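Local coordinates for uncharacterized protein Atu2773 (PDB 2QV5) that is of unknown function but belongs to the divergent polysaccharide deacetylase family, and so may remove acetyl groups from a carbohydrate, at residues A[48-53]-A[69-74]; A[32-37]-A[228-233]; A[118-123]-A[152-157]. One frame throughout, in Å; residues are numbered along the deposited sequence. Where two conformers were deposited one is given.

Contact 1: A[48-53]-A[69-74]; sequences KAIRDL and QRWMQD
In the helical layer outside a curled parallel sheet, two successive beta-alpha-beta crossovers put their helices side by side, and Ile50 of the first reaches Trp71 and Asp74 of the second. The helices, 43-52 and 68-78, lie in the connections that lead into and out of strand 58-62. Their backbones come nearest at Ile50 and Asp74, whose CA atoms are 7.1 Å apart.

Ile50 spreads its two branches over different partners. CG1 sits 3.9 Å from Trp71 CE3, coming at the six-membered ring obliquely, while CD1 ends near the Trp71 carbonyl oxygen. With CG1 anti to the carbonyl carbon (chi1 -60°), CG2 falls anti to the backbone N and lies 3.9 Å from Asp74 CB, so the aspartate contributes its methylene here. Behind this row, strand 58-62 closes the packing: Leu59 touches Ile50 and Phe61 touches Trp71.

The indole is held from several directions. Gln43 OE1 takes the hydrogen bond from its NE1, and Ser46 and Gln47 touch its side chain, all three on helix 43-52; Arg70 CD lies 3.7 Å above one face, near the rim. Away from the interface, Asp52 ties down its own helix: OD2 meets Lys48 NZ at 2.8 Å and OD1 meets Arg51 NH1 at 2.9 Å.

No hydrogen bond or salt bridge joins segments 48-53 and 69-74, whose charges pair within each helix. The Gln43 bond, nearly two turns back from Ile50, is a polar tie between the helices; at Ile50 the contact is apolar.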
# COMPACT_ATOMS: atom_id res chain seq x y z
N LYS A 48 -1.02 -8.35 -16.35
CA LYS A 48 -2.48 -8.38 -16.31
C LYS A 48 -3.02 -7.24 -15.46
O LYS A 48 -3.97 -6.58 -15.86
CB LYS A 48 -2.99 -9.73 -15.79
CG LYS A 48 -4.48 -9.93 -15.98
CD LYS A 48 -4.94 -11.27 -15.43
CE LYS A 48 -6.47 -11.31 -15.30
NZ LYS A 48 -7.18 -10.87 -16.55
N ALA A 49 -2.39 -6.99 -14.30
CA ALA A 49 -2.79 -5.91 -13.38
C ALA A 49 -2.78 -4.54 -14.06
O ALA A 49 -3.74 -3.79 -13.94
CB ALA A 49 -1.89 -5.89 -12.13
N ILE A 50 -1.69 -4.23 -14.77
CA ILE A 50 -1.52 -2.97 -15.49
C ILE A 50 -2.51 -2.86 -16.66
O ILE A 50 -3.10 -1.79 -16.89
CB ILE A 50 -0.07 -2.85 -16.05
CG1 ILE A 50 0.97 -2.89 -14.92
CG2 ILE A 50 0.11 -1.60 -16.92
CD1 ILE A 50 1.01 -1.68 -14.04
N ARG A 51 -2.67 -3.95 -17.40
CA ARG A 51 -3.61 -4.04 -18.54
C ARG A 51 -5.08 -3.80 -18.14
O ARG A 51 -5.82 -3.13 -18.87
CB ARG A 51 -3.46 -5.41 -19.20
CG ARG A 51 -4.18 -5.63 -20.51
CD ARG A 51 -3.98 -7.08 -20.94
NE ARG A 51 -4.94 -7.50 -21.96
CZ ARG A 51 -6.08 -8.14 -21.70
NH1 ARG A 51 -6.43 -8.44 -20.46
NH2 ARG A 51 -6.89 -8.48 -22.71
N ASP A 52 -5.48 -4.35 -17.00
CA ASP A 52 -6.90 -4.42 -16.62
C ASP A 52 -7.44 -3.41 -15.61
O ASP A 52 -8.60 -3.02 -15.71
CB ASP A 52 -7.26 -5.83 -16.14
CG ASP A 52 -7.18 -6.88 -17.24
OD1 ASP A 52 -7.00 -6.52 -18.43
OD2 ASP A 52 -7.28 -8.08 -16.90
N LEU A 53 -6.63 -3.02 -14.63
CA LEU A 53 -7.12 -2.13 -13.57
C LEU A 53 -7.18 -0.70 -14.10
O LEU A 53 -6.27 -0.28 -14.79
CB LEU A 53 -6.26 -2.21 -12.30
CG LEU A 53 -6.20 -3.60 -11.63
CD1 LEU A 53 -4.98 -3.76 -10.75
CD2 LEU A 53 -7.46 -3.88 -10.83
N GLN A 69 11.33 -1.55 -12.35
CA GLN A 69 11.41 -0.36 -13.20
C GLN A 69 10.43 -0.42 -14.38
O GLN A 69 9.79 0.59 -14.71
CB GLN A 69 12.84 -0.17 -13.71
CG GLN A 69 13.21 1.25 -14.02
CD GLN A 69 14.66 1.40 -14.44
OE1 GLN A 69 14.97 2.02 -15.46
NE2 GLN A 69 15.57 0.83 -13.65
N ARG A 70 10.31 -1.59 -15.01
CA ARG A 70 9.33 -1.77 -16.10
C ARG A 70 7.90 -1.53 -15.62
O ARG A 70 7.15 -0.75 -16.21
CB ARG A 70 9.43 -3.17 -16.74
CG ARG A 70 8.41 -3.35 -17.85
CD ARG A 70 8.01 -4.79 -18.11
NE ARG A 70 7.13 -4.84 -19.28
CZ ARG A 70 6.95 -5.90 -20.06
NH1 ARG A 70 7.58 -7.04 -19.81
NH2 ARG A 70 6.13 -5.82 -21.10
N TRP A 71 7.52 -2.21 -14.53
CA TRP A 71 6.14 -2.11 -14.04
C TRP A 71 5.86 -0.71 -13.45
O TRP A 71 4.75 -0.21 -13.56
CB TRP A 71 5.79 -3.28 -13.09
CG TRP A 71 5.95 -4.62 -13.78
CD1 TRP A 71 6.75 -5.65 -13.39
CD2 TRP A 71 5.35 -5.02 -15.03
NE1 TRP A 71 6.67 -6.68 -14.30
CE2 TRP A 71 5.82 -6.32 -15.32
CE3 TRP A 71 4.45 -4.42 -15.92
CZ2 TRP A 71 5.43 -7.02 -16.46
CZ3 TRP A 71 4.07 -5.12 -17.06
CH2 TRP A 71 4.57 -6.41 -17.32
N MET A 72 6.89 -0.09 -12.88
CA MET A 72 6.83 1.30 -12.37
C MET A 72 6.44 2.27 -13.51
O MET A 72 5.47 3.03 -13.40
CB MET A 72 8.22 1.66 -11.82
CG MET A 72 8.34 2.62 -10.65
SD MET A 72 9.70 3.77 -11.01
CE MET A 72 8.68 4.75 -12.10
N GLN A 73 7.19 2.22 -14.61
CA GLN A 73 6.97 3.11 -15.75
C GLN A 73 5.61 2.88 -16.43
O GLN A 73 4.96 3.85 -16.80
CB GLN A 73 8.10 2.97 -16.78
CG GLN A 73 9.47 3.46 -16.29
CD GLN A 73 10.62 3.03 -17.20
OE1 GLN A 73 10.43 2.72 -18.38
NE2 GLN A 73 11.83 3.02 -16.65
N ASP A 74 5.20 1.62 -16.57
CA ASP A 74 3.89 1.26 -17.10
C ASP A 74 2.76 1.80 -16.22
O ASP A 74 1.82 2.41 -16.71
CB ASP A 74 3.73 -0.26 -17.25
CG ASP A 74 4.57 -0.85 -18.39
OD1 ASP A 74 5.43 -0.15 -18.97
OD2 ASP A 74 4.37 -2.05 -18.70

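Contact 2: A[32-37]-A[228-233]; sequences VAIVVG and SKWSRE
Strand 32-37 and helix 228-233 keep their backbones well apart, 8.7 Å between Ile34 CA and Ser231 CA, and Trp230 bridges the gap to Ile34 and Val32. This is the strand-against-helix packing of a beta/alpha barrel-like fold: strand 30-39 belongs to the parallel sheet, and helix 221-233 rests on its outer side. The alternation of the strand decides which residues take part. Val32 and Ile34 direct their side chains toward the helix, whereas Ala33 and Val35 touch the C-terminal helix 244-247.

Trp230 crosses the space because its CG is anti to the backbone N (chi1 -170°), which carries the six-membered ring toward the strand. Both aliphatic partners reach that ring obliquely. Val32 comes from the opposite direction to the indole and offers CG1; Ile34 sends out its longer branch, with CD1 swung away from CA (chi2 154°). Leu203 packs on both strand residues and Leu200 on the tryptophan, so helix 193-210 completes the buried apolar layer, joined by Ile241 of the neighbouring strand.

One ring carbon serves both strand residues: Trp230 CZ3 is 3.8 Å from Ile34 CD1 and 4.2 Å from Val32 CG1.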
# COMPACT_ATOMS: atom_id res chain seq x y z
N VAL A 32 -13.46 5.92 -2.17
CA VAL A 32 -12.89 4.60 -1.89
C VAL A 32 -11.49 4.56 -2.49
O VAL A 32 -11.31 5.00 -3.62
CB VAL A 32 -13.78 3.47 -2.53
CG1 VAL A 32 -13.02 2.16 -2.69
CG2 VAL A 32 -15.05 3.22 -1.70
N ALA A 33 -10.50 4.06 -1.74
CA ALA A 33 -9.20 3.69 -2.33
C ALA A 33 -9.11 2.17 -2.32
O ALA A 33 -9.60 1.52 -1.40
CB ALA A 33 -8.02 4.30 -1.57
N ILE A 34 -8.51 1.61 -3.37
CA ILE A 34 -8.27 0.16 -3.43
C ILE A 34 -6.82 -0.02 -3.81
O ILE A 34 -6.38 0.57 -4.80
CB ILE A 34 -9.18 -0.58 -4.46
CG1 ILE A 34 -10.65 -0.57 -4.03
CG2 ILE A 34 -8.70 -2.04 -4.66
CD1 ILE A 34 -11.63 -0.69 -5.19
N VAL A 35 -6.09 -0.78 -3.01
CA VAL A 35 -4.72 -1.14 -3.32
C VAL A 35 -4.65 -2.59 -3.80
O VAL A 35 -5.11 -3.52 -3.12
CB VAL A 35 -3.79 -0.94 -2.10
CG1 VAL A 35 -2.32 -1.17 -2.47
CG2 VAL A 35 -3.98 0.43 -1.51
N VAL A 36 -4.08 -2.78 -4.98
CA VAL A 36 -3.75 -4.12 -5.44
C VAL A 36 -2.24 -4.25 -5.34
O VAL A 36 -1.49 -3.56 -6.04
CB VAL A 36 -4.27 -4.42 -6.87
CG1 VAL A 36 -3.83 -5.83 -7.31
CG2 VAL A 36 -5.79 -4.31 -6.93
N GLY A 37 -1.79 -5.12 -4.44
CA GLY A 37 -0.37 -5.26 -4.17
C GLY A 37 0.26 -6.48 -4.81
O GLY A 37 -0.40 -7.24 -5.53
N SER A 228 -11.28 -4.64 -11.21
CA SER A 228 -11.42 -3.85 -12.44
C SER A 228 -12.87 -3.51 -12.75
O SER A 228 -13.21 -2.35 -12.98
CB SER A 228 -10.81 -4.58 -13.65
OG SER A 228 -9.42 -4.77 -13.47
N LYS A 229 -13.72 -4.53 -12.74
CA LYS A 229 -15.15 -4.38 -13.04
C LYS A 229 -15.88 -3.47 -12.04
O LYS A 229 -16.60 -2.55 -12.44
CB LYS A 229 -15.80 -5.76 -13.10
CG LYS A 229 -17.29 -5.76 -13.41
CD LYS A 229 -17.86 -7.17 -13.23
CE LYS A 229 -19.33 -7.24 -13.60
NZ LYS A 229 -20.12 -6.11 -13.02
N TRP A 230 -15.70 -3.75 -10.74
CA TRP A 230 -16.33 -2.97 -9.67
C TRP A 230 -15.92 -1.48 -9.68
O TRP A 230 -16.78 -0.60 -9.57
CB TRP A 230 -16.02 -3.61 -8.31
CG TRP A 230 -16.83 -3.03 -7.16
CD1 TRP A 230 -18.03 -3.47 -6.70
CD2 TRP A 230 -16.47 -1.91 -6.34
NE1 TRP A 230 -18.45 -2.70 -5.65
CE2 TRP A 230 -17.51 -1.72 -5.41
CE3 TRP A 230 -15.37 -1.04 -6.31
CZ2 TRP A 230 -17.49 -0.70 -4.45
CZ3 TRP A 230 -15.35 -0.02 -5.36
CH2 TRP A 230 -16.41 0.14 -4.44
N SER A 231 -14.61 -1.20 -9.84
CA SER A 231 -14.12 0.17 -9.83
C SER A 231 -14.61 0.97 -11.03
O SER A 231 -14.84 2.18 -10.92
CB SER A 231 -12.59 0.23 -9.71
OG SER A 231 -11.96 -0.62 -10.66
N ARG A 232 -14.78 0.30 -12.17
CA ARG A 232 -15.33 0.95 -13.38
C ARG A 232 -16.81 1.29 -13.25
O ARG A 232 -17.30 2.22 -13.89
CB ARG A 232 -15.11 0.07 -14.61
CG ARG A 232 -13.69 0.12 -15.14
CD ARG A 232 -13.45 -0.96 -16.19
NE ARG A 232 -12.03 -1.29 -16.27
CZ ARG A 232 -11.13 -0.61 -16.97
NH1 ARG A 232 -11.49 0.47 -17.67
NH2 ARG A 232 -9.86 -0.99 -16.98
N GLU A 233 -17.52 0.54 -12.40
CA GLU A 233 -18.96 0.73 -12.20
C GLU A 233 -19.34 1.54 -10.95
O GLU A 233 -20.51 1.90 -10.77
CB GLU A 233 -19.65 -0.63 -12.18
CG GLU A 233 -19.59 -1.36 -13.52
CD GLU A 233 -20.21 -2.76 -13.48
OE1 GLU A 233 -20.69 -3.17 -12.40
OE2 GLU A 233 -20.21 -3.44 -14.53

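Contact 3: A[118-123]-A[152-157]; sequences RSMAKI and GKRGLL
The one flat group in this contact, the guanidinium of Arg154, meets Met120 at a slant: the sulfur SD lies 4.2 Å from Arg154 NE. The thioether is a little closer to the aliphatic part of the same side chain, with SD 4.0 Å from Arg154 CD and the terminal methyl CE 4.1 Å from that carbon. The polar end of the arginine looks elsewhere. Its NE forms a salt bridge with Asp150, four residues back, in the last turn of helix 141-153, and NH1 donates to the carbonyl oxygen of Pro7, which fixes the guanidinium while its stem stays against the methionine.

Met120 spans the distance by being stretched out beyond CG (chi2 -174°, chi3 171°), a shape that brings its methyl to Leu156. There CE and Leu156 CD1 are 3.8 Å apart. The span is needed, since the nearest CA atoms across the segments, those of Met120 and Arg154, are 10.9 Å apart.

In the fold, this joins the C-terminal part of helix 109-120 to the turn by which helix 141-153 passes into strand 157-160, both parts of the alternating beta/alpha layer round the parallel sheet. Gly155 makes the bend with positive phi (76°), and its N is 3.3 Å from Gly152 O in a backbone hydrogen bond; the chain then enters the sheet at Leu157. Leu6 of the N-terminal arm packs on both Met120 and Arg154, Val8 adds to the arginine side, and Ile151 touches Met120 and Leu156. At the other end of the methionine, its backbone O is hydrogen-bonded to Tyr126 OH.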
# COMPACT_ATOMS: atom_id res chain seq x y z
N ARG A 118 17.42 -0.03 1.43
CA ARG A 118 17.66 -0.85 0.26
C ARG A 118 16.38 -1.07 -0.55
O ARG A 118 16.40 -0.96 -1.77
CB ARG A 118 18.28 -2.19 0.65
CG ARG A 118 19.76 -2.07 1.02
CD ARG A 118 20.46 -3.41 0.93
NE ARG A 118 20.12 -4.35 2.01
CZ ARG A 118 20.58 -4.29 3.26
NH1 ARG A 118 21.40 -3.32 3.65
NH2 ARG A 118 20.20 -5.21 4.14
N SER A 119 15.26 -1.35 0.12
CA SER A 119 13.97 -1.49 -0.56
C SER A 119 13.49 -0.17 -1.20
O SER A 119 13.04 -0.17 -2.35
CB SER A 119 12.91 -1.99 0.41
OG SER A 119 13.12 -3.36 0.73
N MET A 120 13.63 0.92 -0.44
CA MET A 120 13.21 2.28 -0.84
C MET A 120 13.83 2.73 -2.16
O MET A 120 13.22 3.47 -2.93
CB MET A 120 13.55 3.29 0.26
CG MET A 120 12.56 3.40 1.41
SD MET A 120 12.97 4.76 2.57
CE MET A 120 11.50 4.73 3.58
N ALA A 121 15.05 2.27 -2.42
CA ALA A 121 15.81 2.71 -3.58
C ALA A 121 15.47 1.94 -4.86
O ALA A 121 15.94 2.30 -5.94
CB ALA A 121 17.32 2.59 -3.27
N LYS A 122 14.64 0.91 -4.75
CA LYS A 122 14.36 0.05 -5.90
C LYS A 122 13.37 0.60 -6.92
O LYS A 122 13.41 0.23 -8.09
CB LYS A 122 13.94 -1.34 -5.43
CG LYS A 122 15.12 -2.17 -4.95
CD LYS A 122 14.65 -3.46 -4.35
CE LYS A 122 15.83 -4.29 -3.89
NZ LYS A 122 15.34 -5.52 -3.21
N ILE A 123 12.47 1.48 -6.47
CA ILE A 123 11.59 2.25 -7.35
C ILE A 123 11.57 3.72 -6.93
O ILE A 123 12.16 4.09 -5.92
CB ILE A 123 10.12 1.72 -7.36
CG1 ILE A 123 9.52 1.71 -5.95
CG2 ILE A 123 10.03 0.31 -7.99
CD1 ILE A 123 8.00 1.63 -5.96
N GLY A 152 8.21 8.67 8.11
CA GLY A 152 7.50 9.91 8.40
C GLY A 152 8.26 11.15 7.99
O GLY A 152 7.69 12.06 7.39
N LYS A 153 9.57 11.16 8.25
CA LYS A 153 10.42 12.33 7.98
C LYS A 153 10.68 12.57 6.48
O LYS A 153 11.03 13.68 6.09
CB LYS A 153 11.74 12.24 8.75
CG LYS A 153 12.86 11.55 7.99
CD LYS A 153 14.10 11.33 8.85
CE LYS A 153 15.11 10.48 8.10
NZ LYS A 153 15.97 9.73 9.06
N ARG A 154 10.49 11.53 5.67
CA ARG A 154 10.71 11.59 4.23
C ARG A 154 9.46 11.98 3.47
O ARG A 154 9.45 11.95 2.24
CB ARG A 154 11.20 10.25 3.70
CG ARG A 154 12.52 9.89 4.28
CD ARG A 154 12.98 8.53 3.83
NE ARG A 154 14.23 8.24 4.51
CZ ARG A 154 15.42 8.71 4.15
NH1 ARG A 154 15.56 9.49 3.07
NH2 ARG A 154 16.47 8.40 4.87
N GLY A 155 8.41 12.34 4.19
CA GLY A 155 7.20 12.83 3.57
C GLY A 155 6.36 11.74 2.93
O GLY A 155 5.59 12.01 2.00
N LEU A 156 6.50 10.52 3.42
CA LEU A 156 5.75 9.38 2.92
C LEU A 156 4.64 9.00 3.90
O LEU A 156 4.77 9.19 5.12
CB LEU A 156 6.68 8.16 2.75
CG LEU A 156 7.86 8.24 1.79
CD1 LEU A 156 8.94 7.21 2.15
CD2 LEU A 156 7.37 8.04 0.36
N LEU A 157 3.55 8.45 3.36
CA LEU A 157 2.47 7.92 4.18
C LEU A 157 2.76 6.47 4.50
O LEU A 157 3.51 5.83 3.78
CB LEU A 157 1.12 8.04 3.45
CG LEU A 157 0.84 7.23 2.19
CD1 LEU A 157 0.27 5.84 2.49
CD2 LEU A 157 -0.17 8.01 1.40

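In the fold
Contacts 1 and 2 are neighbours on the barrel wall, their centres 15 Å apart, and strand 30-39 leads directly into helix 43-52. Where that helix ends they touch: Asp52 O is 2.7 Å from Arg232 NH2, probably a hydrogen bond, and a weak one joins the same Asp52 O to Ser228 OG. Leu53 CD1 also packs 3.9 Å from Val36 CG2. Contact 3 lies on the far side of the chain's centre from contact 2, 24 Å away between centres and about 8 Å at the nearest atoms. Segment 69-74 of contact 1 also touches segment 118-123 of contact 3, Met72 CG lying 3.9 Å from Ile123 CB. No ligand or established active site marks any of the three.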